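Local structure of enterotoxin type A (Staphylococcus aureus, 1I4G) at residues Leu12-Glu17 with Val179-Ile184; Asp70-Asp75 with Ile212-Lys217. The protein acts as a superantigen, binding MHC class II, in part through zinc, together with T-cell receptors to activate T cells, and causes staphylococcal food poisoning. The protein carries 1 engineered substitution. One frame throughout, in Å; residues are numbered along the deposited sequence.

Contact 1. Residues Leu12-Glu17 with Val179-Ile184; sequences LRKKSE and VQRGLI
Lys-15 and Gln-180 meet through backbone and side chain alike. The amide N of Lys-15 donates to Gln-180 O over 2.8 Å. From the same residue an extended side chain crosses that of Gln-180, its CG 3.4 Å from Gln-180 OE1 and its CE 3.5 Å from Val-179 O. With CG set between the backbone N and the carbonyl carbon (chi1 82°), lysine suits the place because its long chain packs on Gln-180 and still carries an ammonium to the carbonyls of Asn-171 and Gly-177 and, in a salt bridge, to Asp-173, which also accepts from Gln-180 NE2. At the other end Leu-12 uses its two branches in two places, CD2 3.9 Å from Leu-183 CB and CD1 over the backbone at Gly-182. Between them the aliphatic parts of Lys-14 and Arg-181 run alongside, CG to CG 3.7 Å, and Arg-181 NE turns to the C-terminal carboxylate of Ser-233. A water links Arg-13 O to Gly-182 N. Gln-180 and Arg-181 form a classic beta bulge opposite Tyr-231. The buried lysine's three anionic or carbonyl partners would probably favour its charged form, and its side chain joins the N-terminal segment to the beta-grasp domain.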
loop_
_atom_site.group_PDB
_atom_site.type_symbol
_atom_site.label_atom_id
_atom_site.label_comp_id
_atom_site.label_asym_id
_atom_site.label_seq_id
_atom_site.Cartn_x
_atom_site.Cartn_y
_atom_site.Cartn_z
ATOM N N LEU A 12 3.620 4.232 20.111
ATOM C CA LEU A 12 3.986 3.598 18.851
ATOM C C LEU A 12 5.220 2.709 18.983
ATOM O O LEU A 12 6.092 2.989 19.786
ATOM C CB LEU A 12 4.404 4.707 17.891
ATOM C CG LEU A 12 3.590 5.989 17.699
ATOM C CD1 LEU A 12 4.444 7.112 17.164
ATOM C CD2 LEU A 12 2.466 5.740 16.739
ATOM N N ARG A 13 5.342 1.734 18.092
ATOM C CA ARG A 13 6.445 0.767 18.059
ATOM C C ARG A 13 7.749 1.509 17.704
ATOM O O ARG A 13 7.692 2.484 16.970
ATOM C CB ARG A 13 6.075 -0.294 17.008
ATOM C CG ARG A 13 6.980 -1.489 16.849
ATOM C CD ARG A 13 6.407 -2.790 17.460
ATOM N NE ARG A 13 5.664 -3.726 16.585
ATOM C CZ ARG A 13 5.981 -4.119 15.335
ATOM N NH1 ARG A 13 7.053 -3.660 14.690
ATOM N NH2 ARG A 13 5.257 -5.073 14.743
ATOM N N LYS A 14 8.880 1.139 18.307
ATOM C CA LYS A 14 10.173 1.764 18.007
ATOM C C LYS A 14 10.865 0.952 16.892
ATOM O O LYS A 14 10.717 -0.268 16.887
ATOM C CB LYS A 14 11.031 1.763 19.266
ATOM C CG LYS A 14 10.971 3.082 20.031
ATOM C CD LYS A 14 11.785 3.033 21.341
ATOM C CE LYS A 14 11.109 2.096 22.352
ATOM N NZ LYS A 14 11.990 1.852 23.509
ATOM N N LYS A 15 11.606 1.567 15.950
ATOM C CA LYS A 15 12.257 0.733 14.926
ATOM C C LYS A 15 13.274 -0.294 15.438
ATOM O O LYS A 15 13.515 -1.321 14.755
ATOM C CB LYS A 15 12.818 1.499 13.716
ATOM C CG LYS A 15 14.132 2.148 13.820
ATOM C CD LYS A 15 14.784 2.233 12.408
ATOM C CE LYS A 15 15.984 3.143 12.551
ATOM N NZ LYS A 15 16.825 3.340 11.354
ATOM N N SER A 16 13.805 -0.065 16.655
ATOM C CA SER A 16 14.772 -0.982 17.277
ATOM C C SER A 16 14.103 -2.293 17.671
ATOM O O SER A 16 14.777 -3.297 17.841
ATOM C CB SER A 16 15.420 -0.344 18.496
ATOM O OG SER A 16 14.395 0.129 19.362
ATOM N N GLU A 17 12.772 -2.293 17.764
ATOM C CA GLU A 17 12.024 -3.494 18.109
ATOM C C GLU A 17 11.845 -4.372 16.882
ATOM O O GLU A 17 11.344 -5.489 16.994
ATOM C CB GLU A 17 10.661 -3.129 18.685
ATOM C CG GLU A 17 10.735 -2.231 19.899
ATOM C CD GLU A 17 9.347 -1.880 20.472
ATOM O OE1 GLU A 17 8.468 -2.795 20.512
ATOM O OE2 GLU A 17 9.149 -0.694 20.877
ATOM N N VAL A 179 14.931 8.437 11.972
ATOM C CA VAL A 179 13.574 8.365 12.513
ATOM C C VAL A 179 13.484 7.025 13.249
ATOM O O VAL A 179 13.969 6.007 12.759
ATOM C CB VAL A 179 12.518 8.432 11.387
ATOM C CG1 VAL A 179 11.165 8.363 11.970
ATOM C CG2 VAL A 179 12.675 9.710 10.583
ATOM N N GLN A 180 12.889 7.045 14.436
ATOM C CA GLN A 180 12.763 5.862 15.274
ATOM C C GLN A 180 11.322 5.474 15.497
ATOM O O GLN A 180 11.047 4.320 15.779
ATOM C CB GLN A 180 13.409 6.118 16.636
ATOM C CG GLN A 180 14.892 6.465 16.564
ATOM C CD GLN A 180 15.749 5.309 15.975
ATOM O OE1 GLN A 180 15.509 4.116 16.254
ATOM N NE2 GLN A 180 16.737 5.670 15.148
ATOM N N ARG A 181 10.419 6.447 15.440
ATOM C CA ARG A 181 8.977 6.196 15.631
ATOM C C ARG A 181 8.257 7.056 14.602
ATOM O O ARG A 181 8.739 8.143 14.249
ATOM C CB ARG A 181 8.489 6.576 17.061
ATOM C CG ARG A 181 9.048 5.699 18.205
ATOM C CD ARG A 181 8.535 6.084 19.543
ATOM N NE ARG A 181 9.171 7.305 20.027
ATOM C CZ ARG A 181 8.525 8.371 20.527
ATOM N NH1 ARG A 181 7.216 8.383 20.608
ATOM N NH2 ARG A 181 9.174 9.455 20.945
ATOM N N GLY A 182 7.104 6.601 14.132
ATOM C CA GLY A 182 6.409 7.376 13.136
ATOM C C GLY A 182 5.011 6.890 12.948
ATOM O O GLY A 182 4.755 5.696 13.071
ATOM N N LEU A 183 4.144 7.799 12.515
ATOM C CA LEU A 183 2.734 7.503 12.289
ATOM C C LEU A 183 2.169 8.205 11.029
ATOM O O LEU A 183 2.494 9.364 10.742
ATOM C CB LEU A 183 1.952 7.937 13.540
ATOM C CG LEU A 183 0.432 7.936 13.503
ATOM C CD1 LEU A 183 -0.071 6.550 13.769
ATOM C CD2 LEU A 183 -0.062 8.886 14.542
ATOM N N ILE A 184 1.346 7.508 10.251
ATOM C CA ILE A 184 0.740 8.137 9.089
ATOM C C ILE A 184 -0.775 8.090 9.278
ATOM O O ILE A 184 -1.353 7.080 9.703
ATOM C CB ILE A 184 1.234 7.536 7.740
ATOM C CG1 ILE A 184 0.567 8.259 6.574
ATOM C CG2 ILE A 184 1.111 6.026 7.735
ATOM C CD1 ILE A 184 1.268 8.010 5.258
HETATM O O HOH W 1 6.430 3.700 14.975
HETATM O O HOH W 2 14.969 5.757 10.189
HETATM O O HOH W 3 14.266 2.781 18.317
#

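Contact 2. Residues Asp70-Asp75 with Ile212-Lys217; sequences DFDSKD and IYRDNK
A small, partly hydrated polar interface links the two domains: Asp-70 to Asp-72, where OB-fold strand 66-70 gives way to a loop, meet the turn Tyr-213 to Asn-216 of the beta-grasp domain. Arg-214 supplies much of it, its CG 3.7 Å from Asp-70 O. Bends at chi2 and chi3 bring the guanidinium edge near two carboxylates, yet direct pairing is loose. The salt bridge from NH1 to Asp-72 OD2 is long, 3.9 Å, and waters do the closer bridging: one accepts from NH1 and donates to Asp-72 OD2, another accepts from NH2 and donates to Asp-70 OD2. Arginine suits this place because NH1 and NH2 each reach a different carboxylate through a water. On the buried side the amide of Asn-216 meets the edge of the Phe-71 ring, OD1 3.7 Å from CE2, with the two planes 76° apart. Asn-216 ND2 donates to Val-111 O, which fixes the amide, and Val-111 also touches the phenyl ring. Asp-215 OD2 accepts from Lys-217 N over 3.0 Å, approached from above the carboxylate plane. With Asn-216 N bonded to Tyr-213 O (3.1 Å), this is a type I beta turn overlapped by an Asx turn at Asp-215, placed at the domain junction of the two-domain superantigen fold.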
loop_
_atom_site.group_PDB
_atom_site.type_symbol
_atom_site.label_atom_id
_atom_site.label_comp_id
_atom_site.label_asym_id
_atom_site.label_seq_id
_atom_site.Cartn_x
_atom_site.Cartn_y
_atom_site.Cartn_z
ATOM N N ASP A 70 -5.673 -11.180 -2.458
ATOM C CA ASP A 70 -6.240 -11.606 -1.184
ATOM C C ASP A 70 -7.081 -10.511 -0.505
ATOM O O ASP A 70 -6.612 -9.385 -0.265
ATOM C CB ASP A 70 -5.095 -11.944 -0.255
ATOM C CG ASP A 70 -5.231 -13.270 0.353
ATOM O OD1 ASP A 70 -4.657 -14.216 -0.187
ATOM O OD2 ASP A 70 -5.869 -13.367 1.400
ATOM N N PHE A 71 -8.310 -10.865 -0.156
ATOM C CA PHE A 71 -9.202 -9.941 0.548
ATOM C C PHE A 71 -9.507 -10.481 1.934
ATOM O O PHE A 71 -9.190 -11.652 2.229
ATOM C CB PHE A 71 -10.510 -9.724 -0.220
ATOM C CG PHE A 71 -10.318 -9.127 -1.576
ATOM C CD1 PHE A 71 -10.201 -9.933 -2.698
ATOM C CD2 PHE A 71 -10.247 -7.751 -1.737
ATOM C CE1 PHE A 71 -10.018 -9.362 -3.945
ATOM C CE2 PHE A 71 -10.058 -7.176 -2.997
ATOM C CZ PHE A 71 -9.953 -7.975 -4.086
ATOM N N ASP A 72 -10.117 -9.630 2.782
ATOM C CA ASP A 72 -10.480 -10.019 4.138
ATOM C C ASP A 72 -11.505 -11.137 4.229
ATOM O O ASP A 72 -11.481 -11.897 5.192
ATOM C CB ASP A 72 -11.033 -8.850 4.930
ATOM C CG ASP A 72 -10.074 -8.344 5.970
ATOM O OD1 ASP A 72 -10.436 -7.370 6.671
ATOM O OD2 ASP A 72 -8.951 -8.882 6.062
ATOM N N SER A 73 -12.416 -11.238 3.264
ATOM C CA SER A 73 -13.438 -12.294 3.302
ATOM C C SER A 73 -14.093 -12.549 1.973
ATOM O O SER A 73 -13.799 -11.867 1.014
ATOM C CB SER A 73 -14.524 -11.940 4.322
ATOM O OG SER A 73 -15.142 -10.711 3.998
ATOM N N LYS A 74 -14.982 -13.545 1.933
ATOM C CA LYS A 74 -15.750 -13.886 0.736
ATOM C C LYS A 74 -16.707 -12.691 0.396
ATOM O O LYS A 74 -16.990 -12.405 -0.789
ATOM C CB LYS A 74 -16.533 -15.206 0.980
ATOM C CG LYS A 74 -17.742 -15.482 0.047
ATOM C CD LYS A 74 -17.406 -16.246 -1.229
ATOM C CE LYS A 74 -17.035 -15.330 -2.387
ATOM N NZ LYS A 74 -17.763 -15.691 -3.648
ATOM N N ASP A 75 -17.145 -11.965 1.433
ATOM C CA ASP A 75 -18.062 -10.828 1.278
ATOM C C ASP A 75 -17.449 -9.711 0.452
ATOM O O ASP A 75 -18.137 -9.086 -0.367
ATOM C CB ASP A 75 -18.475 -10.253 2.638
ATOM C CG ASP A 75 -19.450 -11.143 3.387
ATOM O OD1 ASP A 75 -19.901 -12.166 2.812
ATOM O OD2 ASP A 75 -19.750 -10.804 4.561
ATOM N N ILE A 212 -1.544 -5.739 6.094
ATOM C CA ILE A 212 -2.259 -4.553 6.546
ATOM C C ILE A 212 -3.203 -4.027 5.493
ATOM O O ILE A 212 -4.068 -3.257 5.827
ATOM C CB ILE A 212 -1.316 -3.344 6.956
ATOM C CG1 ILE A 212 -0.448 -2.889 5.770
ATOM C CG2 ILE A 212 -0.455 -3.746 8.139
ATOM C CD1 ILE A 212 0.228 -1.557 5.964
ATOM N N TYR A 213 -3.013 -4.415 4.235
ATOM C CA TYR A 213 -3.821 -3.907 3.131
ATOM C C TYR A 213 -4.898 -4.840 2.697
ATOM O O TYR A 213 -5.642 -4.516 1.773
ATOM C CB TYR A 213 -2.931 -3.648 1.922
ATOM C CG TYR A 213 -1.851 -2.632 2.191
ATOM C CD1 TYR A 213 -0.545 -2.862 1.810
ATOM C CD2 TYR A 213 -2.144 -1.418 2.772
ATOM C CE1 TYR A 213 0.438 -1.896 2.006
ATOM C CE2 TYR A 213 -1.170 -0.454 2.951
ATOM C CZ TYR A 213 0.110 -0.703 2.570
ATOM O OH TYR A 213 1.071 0.241 2.764
ATOM N N ARG A 214 -4.993 -5.973 3.383
ATOM C CA ARG A 214 -5.961 -7.024 3.056
ATOM C C ARG A 214 -7.433 -6.626 3.228
ATOM O O ARG A 214 -8.338 -7.197 2.588
ATOM C CB ARG A 214 -5.667 -8.271 3.869
ATOM C CG ARG A 214 -6.363 -9.474 3.395
ATOM C CD ARG A 214 -6.723 -10.218 4.594
ATOM N NE ARG A 214 -5.769 -11.254 4.885
ATOM C CZ ARG A 214 -5.326 -11.529 6.104
ATOM N NH1 ARG A 214 -5.730 -10.829 7.161
ATOM N NH2 ARG A 214 -4.565 -12.589 6.281
ATOM N N ASP A 215 -7.669 -5.623 4.063
ATOM C CA ASP A 215 -9.015 -5.128 4.286
ATOM C C ASP A 215 -9.525 -4.273 3.092
ATOM O O ASP A 215 -10.681 -3.834 3.074
ATOM C CB ASP A 215 -9.050 -4.310 5.577
ATOM C CG ASP A 215 -8.176 -3.072 5.524
ATOM O OD1 ASP A 215 -8.133 -2.327 6.506
ATOM O OD2 ASP A 215 -7.518 -2.808 4.514
ATOM N N ASN A 216 -8.647 -4.003 2.125
ATOM C CA ASN A 216 -8.986 -3.198 0.942
ATOM C C ASN A 216 -9.630 -1.846 1.365
ATOM O O ASN A 216 -10.497 -1.309 0.665
ATOM C CB ASN A 216 -9.936 -4.003 0.028
ATOM C CG ASN A 216 -9.762 -3.687 -1.461
ATOM O OD1 ASN A 216 -8.704 -3.858 -2.027
ATOM N ND2 ASN A 216 -10.820 -3.276 -2.095
ATOM N N LYS A 217 -9.209 -1.289 2.499
ATOM C CA LYS A 217 -9.786 -0.026 2.943
ATOM C C LYS A 217 -9.732 0.999 1.788
ATOM O O LYS A 217 -8.682 1.179 1.120
ATOM C CB LYS A 217 -9.043 0.488 4.181
ATOM C CG LYS A 217 -9.661 1.726 4.820
ATOM C CD LYS A 217 -11.102 1.493 5.241
ATOM C CE LYS A 217 -11.696 2.651 6.076
ATOM N NZ LYS A 217 -12.006 2.182 7.479
HETATM O O HOH W 4 -4.822 -14.199 3.602
HETATM O O HOH W 5 -7.217 -8.779 8.106
#

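Contacts 1 and 2 lie at different places on the beta-grasp domain, their centres about 25 Å apart and their nearest atoms about 8 Å apart without touching. In contact 2 the domain meets the OB-fold; in contact 1 it receives the N-terminal segment that leads into helix 20-32. The segments alternate along the chain, so the chain visits 12-17, 70-75, 179-184 and 212-217 in turn. Helix 152-167 is common ground, touched by Ile-184 of 179-184 and by Tyr-213 of 212-217, both at Asp-156. Zinc lies nearer contact 1: the side chain of Leu-183 is about 10 Å from the ion and about 7 Å from that of its ligand Asp-227, whereas contact 2 lies away from the zinc site.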